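Local structure of DNA protection during starvation protein (Mycobacterium smegmatis, 2YW6) at residues R62-E67 / A142-K147. The protein probably protects DNA from oxidative damage by oxidising iron(II) with hydrogen peroxide and storing it as ferric mineral inside a hollow dodecamer. Numbering follows the deposited sequence.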
# COMPACT_ATOMS: atom_id res chain seq x y z
N ARG B 62 -24.33 0.93 -3.32
CA ARG B 62 -24.08 2.27 -3.86
C ARG B 62 -23.40 2.14 -5.22
O ARG B 62 -23.69 2.89 -6.17
CB ARG B 62 -23.17 3.06 -2.91
CG ARG B 62 -23.90 3.79 -1.82
CD ARG B 62 -22.93 4.35 -0.77
NE ARG B 62 -23.64 5.17 0.22
CZ ARG B 62 -23.07 5.69 1.31
NH1 ARG B 62 -21.79 5.48 1.55
NH2 ARG B 62 -23.79 6.42 2.17
N GLY B 63 -22.47 1.19 -5.30
CA GLY B 63 -21.74 0.96 -6.53
C GLY B 63 -22.66 0.36 -7.56
O GLY B 63 -22.52 0.62 -8.75
N TYR B 64 -23.62 -0.45 -7.12
CA TYR B 64 -24.55 -1.05 -8.06
C TYR B 64 -25.44 0.05 -8.65
O TYR B 64 -25.89 -0.06 -9.80
CB TYR B 64 -25.43 -2.12 -7.39
CG TYR B 64 -24.71 -3.37 -6.93
CD1 TYR B 64 -23.42 -3.68 -7.38
CD2 TYR B 64 -25.34 -4.29 -6.09
CE1 TYR B 64 -22.79 -4.86 -7.01
CE2 TYR B 64 -24.73 -5.47 -5.72
CZ TYR B 64 -23.46 -5.76 -6.18
OH TYR B 64 -22.86 -6.96 -5.81
N ALA B 65 -25.70 1.10 -7.87
CA ALA B 65 -26.52 2.20 -8.33
C ALA B 65 -25.78 2.90 -9.47
O ALA B 65 -26.38 3.29 -10.48
CB ALA B 65 -26.80 3.18 -7.20
N ASP B 66 -24.47 3.06 -9.30
CA ASP B 66 -23.67 3.71 -10.33
C ASP B 66 -23.71 2.89 -11.62
O ASP B 66 -23.94 3.45 -12.69
CB ASP B 66 -22.23 3.89 -9.86
CG ASP B 66 -22.08 5.05 -8.92
OD1 ASP B 66 -20.94 5.33 -8.48
OD2 ASP B 66 -23.10 5.68 -8.61
N GLU B 67 -23.47 1.59 -11.49
CA GLU B 67 -23.49 0.65 -12.63
C GLU B 67 -24.85 0.73 -13.34
O GLU B 67 -24.92 1.05 -14.53
CB GLU B 67 -23.23 -0.78 -12.13
CG GLU B 67 -21.76 -1.09 -11.91
CD GLU B 67 -21.48 -2.20 -10.90
OE1 GLU B 67 -22.20 -3.22 -10.88
OE2 GLU B 67 -20.52 -2.05 -10.12
N ALA B 142 -27.47 -9.98 -7.86
CA ALA B 142 -28.31 -10.92 -7.16
C ALA B 142 -27.50 -11.81 -6.23
O ALA B 142 -27.97 -12.17 -5.15
CB ALA B 142 -29.08 -11.76 -8.17
N GLY B 143 -26.29 -12.15 -6.64
CA GLY B 143 -25.43 -12.99 -5.81
C GLY B 143 -25.15 -12.36 -4.46
O GLY B 143 -25.28 -13.01 -3.42
N GLU B 144 -24.77 -11.08 -4.47
CA GLU B 144 -24.48 -10.37 -3.23
C GLU B 144 -25.75 -10.02 -2.47
O GLU B 144 -25.80 -10.18 -1.25
CB GLU B 144 -23.67 -9.11 -3.54
CG GLU B 144 -22.29 -9.44 -4.09
CD GLU B 144 -21.40 -10.13 -3.07
OE1 GLU B 144 -20.32 -10.62 -3.44
OE2 GLU B 144 -21.79 -10.18 -1.89
N LEU B 145 -26.79 -9.57 -3.18
CA LEU B 145 -28.07 -9.25 -2.54
C LEU B 145 -28.59 -10.45 -1.76
O LEU B 145 -29.06 -10.30 -0.64
CB LEU B 145 -29.12 -8.87 -3.58
CG LEU B 145 -29.27 -7.41 -4.01
CD1 LEU B 145 -28.22 -6.54 -3.31
CD2 LEU B 145 -29.15 -7.32 -5.53
N GLU B 146 -28.51 -11.63 -2.35
CA GLU B 146 -28.98 -12.84 -1.69
C GLU B 146 -28.08 -13.31 -0.56
O GLU B 146 -28.55 -13.78 0.47
CB GLU B 146 -29.17 -13.94 -2.72
CG GLU B 146 -30.46 -13.80 -3.48
CD GLU B 146 -30.50 -14.67 -4.71
OE1 GLU B 146 -29.92 -15.78 -4.67
OE2 GLU B 146 -31.12 -14.24 -5.71
N LYS B 147 -26.77 -13.19 -0.76
CA LYS B 147 -25.84 -13.58 0.28
C LYS B 147 -26.08 -12.69 1.50
O LYS B 147 -26.13 -13.17 2.63
CB LYS B 147 -24.39 -13.42 -0.18
CG LYS B 147 -23.39 -13.77 0.92
CD LYS B 147 -22.07 -13.01 0.80
CE LYS B 147 -21.13 -13.70 -0.16
NZ LYS B 147 -19.73 -13.20 -0.01
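Y64 and L145 mark the nearest approach of two helical backbones, yet their CA atoms are still 10.5 Å apart. Segment 62-67 of helix 47-75 and segment 142-147 of helix 132-155 run in roughly opposite directions, as neighbours in the four-helix bundle of the ferritin-like fold. Both lie mid-helix, and one long side chain spans the gap. Y64 points its CB at the other helix; with CG beside the backbone N and anti to the carbonyl carbon (chi1 -67°), the phenol reaches across. Its OH ends against the aliphatic part of E144, 3.1 Å from E144 CG and 3.2 Å from E144 CB. The two side chains meet at about a right angle, with the ring and carboxylate planes 44° apart. E144 CB sits at the ring edge, near its plane. From there the glutamate bends at chi2 (-66°) and carries its carboxylate away from the phenol, leaving Y64 OH 5.0 Å from E144 OE1, and no hydrogen bond joins the pair. L145 also comes to the ring edge, its CD1 4.4 Å from Y64 CE2, a loose apolar touch. The ring of Y64 stacks with that of H141, whose NE2 is hydrogen-bonded to E67 OE1, so two more ties link these helices beside the contact. On the far side of helix 47-75, D66, probably a ligand of an iron site shared between subunits, forms a salt bridge with K36 of a third subunit; E146 bridges to R121 and to R71 of a second subunit. With only 122 Å² buried between the segments, the contact is chiefly van der Waals: the buried phenol fills the distance between the helices, its polar end lying against methylene carbons while the glutamate's charge is turned aside.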